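Local coordinates for probable polyketide synthase 1 (Dictyostelium discoideum, PDB 2H84), which probably acts as a polyketide synthase that yields acylpyrones in vitro, its C-terminal type III domain forming the chain described, at residues 156-161 / 362-367; 233-238 / 269-274; 296-301 / 357-362; 304-309 / 321-326. One frame throughout, in Å; residues are numbered along the deposited sequence.

The four contacts gather in the core and C-terminal half of a type III polyketide synthase domain of the thiolase fold. Contact 1 spans the chain furthest, joining the start of helix 159-171 to strand 364-372; within that span contact 2 closes before contact 3 opens, and contact 4 lies between the two segments of contact 3. Strands 227-236, 364-372, 353-360 and 294-297 are successive neighbours in one mixed sheet, so contacts 1, 2 and 3 share it. Contact 2 packs helix 261-280 on the sheet, and contact 4, centred about 10 Å from contact 3, pairs helices 302-311 and 320-329. The side chains of Cys157 (contact 1), the predicted active-site residue, and His298 (contact 3) lie about 4 Å apart.

Contact 1 of 4, residues 156-161 / 362-367; sequences GCLAGL and GLAFEG
Leu158 and Glu366 cross at about a right angle where the chain entering helix 159-171 lies on strand 364-372. With CG tucked between its backbone N and carbonyl carbon (chi1 60°), Leu158 divides its branches: CD1 lies 3.7 Å from Glu366 CG, while CD2 reaches Ala364, 3.5 Å from its CB. Ala364 suits the place because a single methyl leaves room for that branch. Farther on, Leu161 CB meets Glu366 CB at 3.4 Å, and Leu161 CD2 rests against the backbone O of Glu366 at 3.6 Å. Glu366 therefore contributes mainly its methylenes here. A bend at chi2 (-71°) turns its carboxylate aside to form a salt bridge with Arg165, farther along the same helix, which supplies a mate for a buried charge. Arg149 of the second subunit packs on Leu158, Ala364 and Glu366. Cut back to an alanine, Leu158 would probably leave a gap beside Ala364 and the Glu366 methylenes less firmly held. Just before Leu158 comes Cys157, the predicted active-site residue; its position is consistent with the thiolase fold, in which the active-site cysteine sits at the N-terminal end of a buried helix.

Contact 2 of 4, residues 233-238 / 269-274; sequences INRSFP and IEAFVD
Phe272 fills the space between helix 261-280 and strand 227-236, reaching Ile233 and Arg235 where a helix covers the mixed sheet of the thiolase fold. The axes of strand 233-236 and helix 269-274 run at 144° to each other and approach to 9.8 Å, a separation that an aromatic side chain can bridge. In Phe272 the ring carbon CG stands opposite the backbone N, which carries the ring away from the helix to the strand. From its CB, beside the Arg235 guanidinium, the chain leads to CD2, which lies 3.5 Å from Arg235 NE, the latter at the ring edge. CE2 comes next, 3.4 Å from Arg235 CB. The guanidinium and ring planes are 80° apart, so the two groups do not stack flat. At the tip, CZ approaches Ile233 CG1 at 3.8 Å. Elsewhere Phe272 meets Phe365 edge-to-face. The long, bent chain of Arg235 runs past the ring to more polar company, hydrogen-bonding to Thr275 and forming a salt bridge with Asp146 of the second subunit. Without the ring, as with a serine here, Ile233 and the Arg235 chain are likely to lose the surface they lean on, with a gap between helix and sheet. The branched Ile233 supplies a methyl for the ring face: CD1 lies 4.2 Å from the Phe272 centroid, 26° off the normal, in a CH-pi contact.

Contact 3 of 4, residues 296-301 / 357-362; sequences LIHTGG and LAFGPG
His298 N donates to Leu357 O over 3.0 Å, at an N-H...O angle of 161°, the firmer of two backbone bonds that join strand 353-360 to the parallel strand 294-297 at the border of the sheet. Its companion, from Leu357 N to Leu296 O, is weak at 3.3 Å. Leu296 O has a second partner in Ser356 OG.

Around these bonds the side chains separate. Ile297 CG2 stands 3.7 Å from Phe359 CZ, their side chains meeting at a slant. Both residues also touch helix 302-311, so a branched aliphatic group and an aromatic ring suit this greasy layer. The imidazole of His298, by contrast, leaves the strand end with CG roughly opposite the backbone N (chi1 157°). Its CB packs 4.0 Å from Ala358 CB, where a small methyl makes room, and Phe359 CE2 lies at the edge of the ring, 4.2 Å from CD2. Gly300 N lies above one face of the imidazole, toward the rim of the ring, brought there by the tight inverse gamma turn centred on Thr299. Glycine suits position 300 because its backbone comes so near the imidazole.

Beyond the segments, His298 touches Asn331, and its side chain lies about 4 Å from that of Cys157, the predicted active-site residue. A hexaethylene glycol, probably from crystallisation, lies about 4 Å from the His298 side chain. The grouping is consistent with the Cys-His-Asn catalytic triad of chalcone and stilbene synthases.

Contact 4 of 4, residues 304-309 / 321-326; sequences ILMNIE and NTWDVY
Leu305 and Trp323 join two antiparallel helices, 302-311 and 320-329, whose chain directions differ by 169° in these segments. The segment axes are 12.1 Å apart, wide for a helix pair, and the indole spans much of that distance. Leu305 CG leans beside its backbone N, and an extended chi2 stretches CD1 onward until it stands over the six-membered ring. The methyl is 3.7 Å from the ring centroid and only 8° off the normal, a well-centred CH-pi contact. Leu305 CB adds to the grip, 3.4 Å from Trp323 CZ2.

The rim of the indole is held differently. Met306 CG comes to the edge of the same ring, 3.9 Å from CZ2, its side chain nearly perpendicular to that of the tryptophan. On the pyrrole side Trp323 NE1 donates a weak hydrogen bond to Glu309 OE2, 3.3 Å away with a bent N-H...O angle of 140°. The same OE2 also bonds Thr319 OG1 in the connection before the second helix. Tryptophan thus serves twice, giving leucine a broad apolar face and glutamate an N-H.

One turn later Tyr326 CG lies 4.1 Å from Leu305 CD1, so the leucine methyl has aromatic groups of both residues as neighbours, while the tyrosine hydroxyl bonds Ser58 O. Gln59 packs against Met306 and Trp323. The two successive antiparallel helices form a helical hairpin; helix 302-311 also packs on helix 261-280 and strand 353-360, in the layer that flanks the sheet of the thiolase fold.

Contact 1 of 4, residues 156-161 / 362-367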
loop_
_atom_site.group_PDB
_atom_site.type_symbol
_atom_site.label_atom_id
_atom_site.label_comp_id
_atom_site.label_asym_id
_atom_site.label_seq_id
_atom_site.Cartn_x
_atom_site.Cartn_y
_atom_site.Cartn_z
ATOM N N GLY A 156 -8.091 2.535 -3.230
ATOM C CA GLY A 156 -9.233 3.338 -3.610
ATOM C C GLY A 156 -10.162 3.758 -2.494
ATOM O O GLY A 156 -9.799 3.716 -1.322
ATOM N N CYS A 157 -11.374 4.149 -2.877
ATOM C CA CYS A 157 -12.380 4.616 -1.940
ATOM C C CYS A 157 -12.672 3.655 -0.809
ATOM O O CYS A 157 -13.041 4.091 0.280
ATOM C CB CYS A 157 -13.679 4.944 -2.681
ATOM S SG CYS A 157 -13.482 6.159 -3.997
ATOM N N LEU A 158 -12.502 2.358 -1.032
ATOM C CA LEU A 158 -12.796 1.405 0.033
ATOM C C LEU A 158 -11.684 1.259 1.078
ATOM O O LEU A 158 -11.875 0.623 2.120
ATOM C CB LEU A 158 -13.152 0.041 -0.567
ATOM C CG LEU A 158 -12.133 -0.683 -1.444
ATOM C CD1 LEU A 158 -11.030 -1.255 -0.587
ATOM C CD2 LEU A 158 -12.820 -1.816 -2.184
ATOM N N ALA A 159 -10.531 1.863 0.805
ATOM C CA ALA A 159 -9.405 1.788 1.726
ATOM C C ALA A 159 -9.815 2.154 3.153
ATOM O O ALA A 159 -9.126 1.811 4.112
ATOM C CB ALA A 159 -8.291 2.697 1.259
ATOM N N GLY A 160 -10.934 2.850 3.301
ATOM C CA GLY A 160 -11.375 3.198 4.637
ATOM C C GLY A 160 -11.533 1.954 5.496
ATOM O O GLY A 160 -10.911 1.823 6.549
ATOM N N LEU A 161 -12.372 1.031 5.043
ATOM C CA LEU A 161 -12.598 -0.199 5.774
ATOM C C LEU A 161 -11.466 -1.213 5.596
ATOM O O LEU A 161 -11.299 -2.115 6.422
ATOM C CB LEU A 161 -13.940 -0.803 5.357
ATOM C CG LEU A 161 -15.116 -0.357 6.230
ATOM C CD1 LEU A 161 -14.812 0.962 6.916
ATOM C CD2 LEU A 161 -16.359 -0.263 5.368
ATOM N N GLY A 362 -12.293 -2.560 -8.528
ATOM C CA GLY A 362 -12.270 -3.879 -8.485
ATOM C C GLY A 362 -13.356 -4.487 -9.376
ATOM O O GLY A 362 -12.875 -5.209 -10.349
ATOM N N LEU A 363 -14.656 -4.435 -9.132
ATOM C CA LEU A 363 -15.109 -3.838 -7.998
ATOM C C LEU A 363 -14.954 -4.607 -6.686
ATOM O O LEU A 363 -14.754 -5.858 -6.635
ATOM C CB LEU A 363 -16.560 -3.539 -8.256
ATOM C CG LEU A 363 -16.810 -2.603 -9.433
ATOM C CD1 LEU A 363 -18.188 -2.717 -10.090
ATOM C CD2 LEU A 363 -16.618 -1.220 -8.864
ATOM N N ALA A 364 -15.180 -3.957 -5.550
ATOM C CA ALA A 364 -15.088 -4.624 -4.231
ATOM C C ALA A 364 -15.875 -3.994 -3.129
ATOM O O ALA A 364 -16.014 -2.800 -3.092
ATOM C CB ALA A 364 -13.586 -4.797 -3.872
ATOM N N PHE A 365 -16.384 -4.829 -2.236
ATOM C CA PHE A 365 -17.151 -4.297 -1.120
ATOM C C PHE A 365 -16.334 -4.534 0.117
ATOM O O PHE A 365 -15.604 -5.519 0.202
ATOM C CB PHE A 365 -18.504 -5.010 -0.946
ATOM C CG PHE A 365 -19.469 -4.812 -2.093
ATOM C CD1 PHE A 365 -20.688 -5.493 -2.101
ATOM C CD2 PHE A 365 -19.172 -3.955 -3.156
ATOM C CE1 PHE A 365 -21.605 -5.326 -3.145
ATOM C CE2 PHE A 365 -20.081 -3.781 -4.211
ATOM C CZ PHE A 365 -21.301 -4.471 -4.205
ATOM N N GLU A 366 -16.426 -3.601 1.054
ATOM C CA GLU A 366 -15.764 -3.724 2.341
ATOM C C GLU A 366 -16.907 -3.563 3.324
ATOM O O GLU A 366 -17.782 -2.736 3.115
ATOM C CB GLU A 366 -14.730 -2.610 2.555
ATOM C CG GLU A 366 -13.406 -2.774 1.831
ATOM C CD GLU A 366 -12.527 -3.884 2.403
ATOM O OE1 GLU A 366 -12.719 -4.286 3.575
ATOM O OE2 GLU A 366 -11.632 -4.357 1.669
ATOM N N GLY A 367 -16.921 -4.362 4.379
ATOM C CA GLY A 367 -17.982 -4.234 5.353
ATOM C C GLY A 367 -17.422 -4.466 6.741
ATOM O O GLY A 367 -16.323 -5.003 6.906
HETATM O O HOH W 1 -13.830 -3.118 8.179
#

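Contact 2 of 4, residues 233-238 / 269-274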
loop_
_atom_site.group_PDB
_atom_site.type_symbol
_atom_site.label_atom_id
_atom_site.label_comp_id
_atom_site.label_asym_id
_atom_site.label_seq_id
_atom_site.Cartn_x
_atom_site.Cartn_y
_atom_site.Cartn_z
ATOM N N ILE A 233 -15.591 -8.017 6.724
ATOM C CA ILE A 233 -15.315 -8.835 5.541
ATOM C C ILE A 233 -15.138 -7.992 4.289
ATOM O O ILE A 233 -15.231 -6.765 4.343
ATOM C CB ILE A 233 -16.487 -9.804 5.247
ATOM C CG1 ILE A 233 -17.784 -8.992 5.098
ATOM C CG2 ILE A 233 -16.627 -10.837 6.365
ATOM C CD1 ILE A 233 -18.977 -9.785 4.637
ATOM N N ASN A 234 -14.870 -8.659 3.167
ATOM C CA ASN A 234 -14.743 -7.977 1.882
ATOM C C ASN A 234 -15.115 -8.927 0.759
ATOM O O ASN A 234 -14.991 -10.145 0.890
ATOM C CB ASN A 234 -13.332 -7.381 1.658
ATOM C CG ASN A 234 -12.249 -8.429 1.439
ATOM O OD1 ASN A 234 -11.097 -8.084 1.199
ATOM N ND2 ASN A 234 -12.608 -9.703 1.524
ATOM N N ARG A 235 -15.596 -8.371 -0.344
ATOM C CA ARG A 235 -16.009 -9.193 -1.475
ATOM C C ARG A 235 -15.450 -8.625 -2.768
ATOM O O ARG A 235 -15.300 -7.408 -2.908
ATOM C CB ARG A 235 -17.545 -9.231 -1.561
ATOM C CG ARG A 235 -18.124 -10.168 -2.628
ATOM C CD ARG A 235 -18.762 -11.390 -1.989
ATOM N NE ARG A 235 -20.040 -11.078 -1.362
ATOM C CZ ARG A 235 -20.623 -11.825 -0.430
ATOM N NH1 ARG A 235 -20.044 -12.934 0.008
ATOM N NH2 ARG A 235 -21.804 -11.473 0.050
ATOM N N SER A 236 -15.141 -9.507 -3.712
ATOM C CA SER A 236 -14.636 -9.074 -5.003
ATOM C C SER A 236 -15.618 -9.539 -6.072
ATOM O O SER A 236 -16.238 -10.599 -5.934
ATOM C CB SER A 236 -13.257 -9.666 -5.276
ATOM O OG SER A 236 -13.335 -11.057 -5.497
ATOM N N PHE A 237 -15.779 -8.740 -7.123
ATOM C CA PHE A 237 -16.689 -9.099 -8.205
ATOM C C PHE A 237 -15.968 -9.194 -9.553
ATOM O O PHE A 237 -15.425 -8.211 -10.068
ATOM C CB PHE A 237 -17.842 -8.090 -8.310
ATOM C CG PHE A 237 -18.653 -7.957 -7.046
ATOM C CD1 PHE A 237 -18.252 -7.081 -6.038
ATOM C CD2 PHE A 237 -19.812 -8.719 -6.860
ATOM C CE1 PHE A 237 -18.980 -6.980 -4.860
ATOM C CE2 PHE A 237 -20.542 -8.627 -5.691
ATOM C CZ PHE A 237 -20.133 -7.752 -4.691
ATOM N N PRO A 238 -15.953 -10.393 -10.143
ATOM C CA PRO A 238 -15.299 -10.625 -11.434
ATOM C C PRO A 238 -15.889 -9.820 -12.582
ATOM O O PRO A 238 -17.020 -9.353 -12.504
ATOM C CB PRO A 238 -15.480 -12.122 -11.644
ATOM C CG PRO A 238 -15.478 -12.648 -10.259
ATOM C CD PRO A 238 -16.356 -11.667 -9.533
ATOM N N ILE A 269 -25.523 -5.613 -2.738
ATOM C CA ILE A 269 -25.420 -5.217 -1.350
ATOM C C ILE A 269 -26.090 -6.155 -0.339
ATOM O O ILE A 269 -25.492 -6.497 0.681
ATOM C CB ILE A 269 -25.946 -3.765 -1.173
ATOM C CG1 ILE A 269 -25.227 -3.066 -0.016
ATOM C CG2 ILE A 269 -27.443 -3.751 -0.838
ATOM C CD1 ILE A 269 -23.787 -3.526 0.206
ATOM N N GLU A 270 -27.317 -6.589 -0.616
ATOM C CA GLU A 270 -28.033 -7.450 0.320
ATOM C C GLU A 270 -27.333 -8.761 0.607
ATOM O O GLU A 270 -27.124 -9.110 1.757
ATOM C CB GLU A 270 -29.441 -7.751 -0.178
ATOM C CG GLU A 270 -30.279 -8.510 0.850
ATOM C CD GLU A 270 -31.638 -8.882 0.314
ATOM O OE1 GLU A 270 -32.652 -8.631 1.014
ATOM O OE2 GLU A 270 -31.688 -9.428 -0.814
ATOM N N ALA A 271 -26.990 -9.497 -0.437
ATOM C CA ALA A 271 -26.311 -10.769 -0.256
ATOM C C ALA A 271 -25.048 -10.566 0.562
ATOM O O ALA A 271 -24.694 -11.405 1.394
ATOM C CB ALA A 271 -25.963 -11.364 -1.590
ATOM N N PHE A 272 -24.369 -9.450 0.309
ATOM C CA PHE A 272 -23.142 -9.109 1.017
ATOM C C PHE A 272 -23.417 -8.834 2.497
ATOM O O PHE A 272 -22.752 -9.404 3.363
ATOM C CB PHE A 272 -22.482 -7.890 0.365
ATOM C CG PHE A 272 -21.178 -7.503 0.999
ATOM C CD1 PHE A 272 -21.095 -6.385 1.815
ATOM C CD2 PHE A 272 -20.025 -8.246 0.755
ATOM C CE1 PHE A 272 -19.889 -6.024 2.397
ATOM C CE2 PHE A 272 -18.814 -7.893 1.335
ATOM C CZ PHE A 272 -18.743 -6.775 2.146
ATOM N N VAL A 273 -24.395 -7.971 2.782
ATOM C CA VAL A 273 -24.752 -7.644 4.160
ATOM C C VAL A 273 -25.193 -8.899 4.893
ATOM O O VAL A 273 -25.123 -8.963 6.120
ATOM C CB VAL A 273 -25.906 -6.639 4.237
ATOM C CG1 VAL A 273 -26.150 -6.274 5.685
ATOM C CG2 VAL A 273 -25.589 -5.398 3.414
ATOM N N ASP A 274 -25.657 -9.890 4.137
ATOM C CA ASP A 274 -26.085 -11.153 4.718
ATOM C C ASP A 274 -24.875 -11.958 5.152
ATOM O O ASP A 274 -24.881 -12.561 6.221
ATOM C CB ASP A 274 -26.913 -11.973 3.724
ATOM C CG ASP A 274 -28.373 -11.570 3.713
ATOM O OD1 ASP A 274 -28.783 -10.792 4.599
ATOM O OD2 ASP A 274 -29.116 -12.036 2.830
#

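Contact 3 of 4, residues 296-301 / 357-362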
loop_
_atom_site.group_PDB
_atom_site.type_symbol
_atom_site.label_atom_id
_atom_site.label_comp_id
_atom_site.label_asym_id
_atom_site.label_seq_id
_atom_site.Cartn_x
_atom_site.Cartn_y
_atom_site.Cartn_z
ATOM N N LEU A 296 -23.348 3.135 8.770
ATOM C CA LEU A 296 -22.200 4.028 8.598
ATOM C C LEU A 296 -21.596 3.681 7.246
ATOM O O LEU A 296 -20.655 2.893 7.145
ATOM C CB LEU A 296 -21.192 3.800 9.727
ATOM C CG LEU A 296 -21.845 3.804 11.114
ATOM C CD1 LEU A 296 -20.793 3.595 12.186
ATOM C CD2 LEU A 296 -22.604 5.114 11.329
ATOM N N ILE A 297 -22.165 4.279 6.208
ATOM C CA ILE A 297 -21.749 4.032 4.841
ATOM C C ILE A 297 -20.818 5.083 4.268
ATOM O O ILE A 297 -20.979 6.279 4.509
ATOM C CB ILE A 297 -22.978 3.945 3.916
ATOM C CG1 ILE A 297 -24.007 2.976 4.508
ATOM C CG2 ILE A 297 -22.550 3.492 2.515
ATOM C CD1 ILE A 297 -25.296 2.890 3.708
ATOM N N HIS A 298 -19.840 4.609 3.503
ATOM C CA HIS A 298 -18.884 5.468 2.819
ATOM C C HIS A 298 -19.710 6.414 1.951
ATOM O O HIS A 298 -20.478 5.970 1.100
ATOM C CB HIS A 298 -17.969 4.614 1.937
ATOM C CG HIS A 298 -17.344 5.370 0.809
ATOM N ND1 HIS A 298 -16.487 6.426 1.012
ATOM C CD2 HIS A 298 -17.473 5.236 -0.533
ATOM C CE1 HIS A 298 -16.115 6.914 -0.157
ATOM N NE2 HIS A 298 -16.699 6.210 -1.111
ATOM N N THR A 299 -19.567 7.712 2.176
ATOM C CA THR A 299 -20.324 8.695 1.414
ATOM C C THR A 299 -19.868 8.866 -0.039
ATOM O O THR A 299 -19.392 9.934 -0.436
ATOM C CB THR A 299 -20.274 10.065 2.102
ATOM O OG1 THR A 299 -18.915 10.482 2.256
ATOM C CG2 THR A 299 -20.884 9.965 3.468
ATOM N N GLY A 300 -20.033 7.817 -0.838
ATOM C CA GLY A 300 -19.612 7.868 -2.229
ATOM C C GLY A 300 -20.407 8.767 -3.164
ATOM O O GLY A 300 -19.837 9.370 -4.087
ATOM N N GLY A 301 -21.719 8.842 -2.943
ATOM C CA GLY A 301 -22.576 9.663 -3.783
ATOM C C GLY A 301 -24.031 9.435 -3.435
ATOM O O GLY A 301 -24.336 8.443 -2.789
ATOM N N LEU A 357 -20.289 0.031 5.470
ATOM C CA LEU A 357 -20.063 -0.446 4.120
ATOM C C LEU A 357 -19.169 0.519 3.344
ATOM O O LEU A 357 -19.121 1.717 3.632
ATOM C CB LEU A 357 -21.408 -0.619 3.413
ATOM C CG LEU A 357 -22.348 -1.636 4.065
ATOM C CD1 LEU A 357 -23.710 -1.581 3.385
ATOM C CD2 LEU A 357 -21.759 -3.038 3.956
ATOM N N ALA A 358 -18.445 -0.024 2.375
ATOM C CA ALA A 358 -17.569 0.760 1.537
ATOM C C ALA A 358 -17.341 -0.055 0.280
ATOM O O ALA A 358 -17.341 -1.281 0.316
ATOM C CB ALA A 358 -16.255 1.050 2.241
ATOM N N PHE A 359 -17.129 0.634 -0.833
ATOM C CA PHE A 359 -16.921 -0.043 -2.111
ATOM C C PHE A 359 -15.929 0.754 -2.895
ATOM O O PHE A 359 -15.838 1.982 -2.752
ATOM C CB PHE A 359 -18.236 -0.118 -2.893
ATOM C CG PHE A 359 -19.396 0.507 -2.176
ATOM C CD1 PHE A 359 -20.172 -0.263 -1.283
ATOM C CD2 PHE A 359 -19.571 1.906 -2.203
ATOM C CE1 PHE A 359 -21.166 0.332 -0.513
ATOM C CE2 PHE A 359 -20.552 2.514 -1.441
ATOM C CZ PHE A 359 -21.330 1.743 -0.557
ATOM N N GLY A 360 -15.209 0.061 -3.773
ATOM C CA GLY A 360 -14.225 0.736 -4.602
ATOM C C GLY A 360 -13.758 -0.076 -5.774
ATOM O O GLY A 360 -14.374 -1.059 -6.151
ATOM N N PRO A 361 -12.672 0.382 -6.406
ATOM C CA PRO A 361 -12.092 -0.307 -7.564
ATOM C C PRO A 361 -12.006 -1.861 -7.452
ATOM O O PRO A 361 -11.629 -2.339 -6.347
ATOM C CB PRO A 361 -10.745 0.354 -7.658
ATOM C CG PRO A 361 -11.241 1.853 -7.565
ATOM C CD PRO A 361 -12.291 1.826 -6.431
ATOM N N GLY A 362 -12.293 -2.560 -8.528
ATOM C CA GLY A 362 -12.270 -3.879 -8.485
ATOM C C GLY A 362 -13.356 -4.487 -9.376
ATOM O O GLY A 362 -12.875 -5.209 -10.349
#

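Contact 4 of 4, residues 304-309 / 321-326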
loop_
_atom_site.group_PDB
_atom_site.type_symbol
_atom_site.label_atom_id
_atom_site.label_comp_id
_atom_site.label_asym_id
_atom_site.label_seq_id
_atom_site.Cartn_x
_atom_site.Cartn_y
_atom_site.Cartn_z
ATOM N N ILE A 304 -25.616 6.178 -5.064
ATOM C CA ILE A 304 -25.164 4.982 -4.364
ATOM C C ILE A 304 -25.870 4.789 -3.010
ATOM O O ILE A 304 -26.368 3.700 -2.708
ATOM C CB ILE A 304 -23.639 5.035 -4.128
ATOM C CG1 ILE A 304 -22.893 5.026 -5.460
ATOM C CG2 ILE A 304 -23.190 3.847 -3.316
ATOM C CD1 ILE A 304 -22.922 3.699 -6.144
ATOM N N LEU A 305 -25.906 5.846 -2.199
ATOM C CA LEU A 305 -26.540 5.797 -0.880
ATOM C C LEU A 305 -28.025 5.411 -0.938
ATOM O O LEU A 305 -28.501 4.574 -0.169
ATOM C CB LEU A 305 -26.388 7.147 -0.183
ATOM C CG LEU A 305 -24.979 7.594 0.155
ATOM C CD1 LEU A 305 -25.044 8.919 0.936
ATOM C CD2 LEU A 305 -24.295 6.517 0.978
ATOM N N MET A 306 -28.755 6.019 -1.860
ATOM C CA MET A 306 -30.165 5.721 -1.999
ATOM C C MET A 306 -30.419 4.299 -2.488
ATOM O O MET A 306 -31.340 3.646 -2.028
ATOM C CB MET A 306 -30.809 6.718 -2.952
ATOM C CG MET A 306 -30.486 8.153 -2.597
ATOM S SD MET A 306 -31.743 9.363 -3.129
ATOM C CE MET A 306 -30.961 10.061 -4.571
ATOM N N ASN A 307 -29.603 3.822 -3.423
ATOM C CA ASN A 307 -29.789 2.470 -3.949
ATOM C C ASN A 307 -29.620 1.470 -2.820
ATOM O O ASN A 307 -30.382 0.515 -2.725
ATOM C CB ASN A 307 -28.792 2.156 -5.062
ATOM C CG ASN A 307 -29.073 2.945 -6.295
ATOM O OD1 ASN A 307 -28.995 2.490 -7.393
ATOM N ND2 ASN A 307 -29.413 4.161 -6.094
ATOM N N ILE A 308 -28.630 1.699 -1.958
ATOM C CA ILE A 308 -28.376 0.802 -0.837
ATOM C C ILE A 308 -29.553 0.866 0.117
ATOM O O ILE A 308 -30.016 -0.172 0.595
ATOM C CB ILE A 308 -27.081 1.155 -0.102
ATOM C CG1 ILE A 308 -25.882 0.746 -0.961
ATOM C CG2 ILE A 308 -27.034 0.456 1.247
ATOM C CD1 ILE A 308 -24.600 1.484 -0.629
ATOM N N GLU A 309 -30.047 2.070 0.403
ATOM C CA GLU A 309 -31.217 2.206 1.292
ATOM C C GLU A 309 -32.482 1.461 0.812
ATOM O O GLU A 309 -33.254 0.920 1.612
ATOM C CB GLU A 309 -31.578 3.680 1.508
ATOM C CG GLU A 309 -30.761 4.371 2.582
ATOM C CD GLU A 309 -31.041 5.874 2.665
ATOM O OE1 GLU A 309 -31.187 6.539 1.665
ATOM O OE2 GLU A 309 -31.129 6.480 3.717
ATOM N N ASN A 321 -26.635 9.734 10.102
ATOM C CA ASN A 321 -25.254 10.137 10.359
ATOM C C ASN A 321 -24.383 10.203 9.110
ATOM O O ASN A 321 -23.609 11.144 8.934
ATOM C CB ASN A 321 -24.611 9.210 11.397
ATOM C CG ASN A 321 -25.090 9.505 12.808
ATOM O OD1 ASN A 321 -25.067 10.654 13.245
ATOM N ND2 ASN A 321 -25.518 8.473 13.526
ATOM N N THR A 322 -24.500 9.210 8.243
ATOM C CA THR A 322 -23.710 9.202 7.022
ATOM C C THR A 322 -24.177 10.294 6.051
ATOM O O THR A 322 -23.374 10.841 5.292
ATOM C CB THR A 322 -23.792 7.844 6.306
ATOM O OG1 THR A 322 -25.158 7.502 6.079
ATOM C CG2 THR A 322 -23.225 6.761 7.162
ATOM N N TRP A 323 -25.468 10.623 6.062
ATOM C CA TRP A 323 -25.958 11.670 5.166
ATOM C C TRP A 323 -25.525 13.038 5.670
ATOM O O TRP A 323 -25.471 13.983 4.897
ATOM C CB TRP A 323 -27.482 11.626 5.036
ATOM C CG TRP A 323 -28.010 10.643 4.033
ATOM C CD1 TRP A 323 -28.470 9.376 4.282
ATOM C CD2 TRP A 323 -28.081 10.819 2.611
ATOM N NE1 TRP A 323 -28.811 8.751 3.103
ATOM C CE2 TRP A 323 -28.576 9.613 2.063
ATOM C CE3 TRP A 323 -27.763 11.874 1.747
ATOM C CZ2 TRP A 323 -28.761 9.441 0.686
ATOM C CZ3 TRP A 323 -27.949 11.699 0.380
ATOM C CH2 TRP A 323 -28.437 10.493 -0.136
ATOM N N ASP A 324 -25.246 13.159 6.966
ATOM C CA ASP A 324 -24.792 14.438 7.499
ATOM C C ASP A 324 -23.392 14.645 6.933
ATOM O O ASP A 324 -23.069 15.720 6.421
ATOM C CB ASP A 324 -24.721 14.407 9.027
ATOM C CG ASP A 324 -26.088 14.349 9.683
ATOM O OD1 ASP A 324 -27.047 14.947 9.143
ATOM O OD2 ASP A 324 -26.192 13.717 10.757
ATOM N N VAL A 325 -22.573 13.595 7.023
ATOM C CA VAL A 325 -21.205 13.627 6.517
ATOM C C VAL A 325 -21.191 13.918 5.022
ATOM O O VAL A 325 -20.453 14.784 4.558
ATOM C CB VAL A 325 -20.502 12.291 6.742
ATOM C CG1 VAL A 325 -19.118 12.325 6.132
ATOM C CG2 VAL A 325 -20.431 11.995 8.218
ATOM N N TYR A 326 -22.013 13.196 4.264
ATOM C CA TYR A 326 -22.066 13.402 2.824
ATOM C C TYR A 326 -22.510 14.815 2.451
ATOM O O TYR A 326 -21.953 15.414 1.532
ATOM C CB TYR A 326 -22.978 12.355 2.163
ATOM C CG TYR A 326 -23.164 12.547 0.665
ATOM C CD1 TYR A 326 -24.339 13.107 0.155
ATOM C CD2 TYR A 326 -22.146 12.208 -0.238
ATOM C CE1 TYR A 326 -24.503 13.332 -1.217
ATOM C CE2 TYR A 326 -22.293 12.428 -1.618
ATOM C CZ TYR A 326 -23.477 12.992 -2.102
ATOM O OH TYR A 326 -23.629 13.216 -3.454
#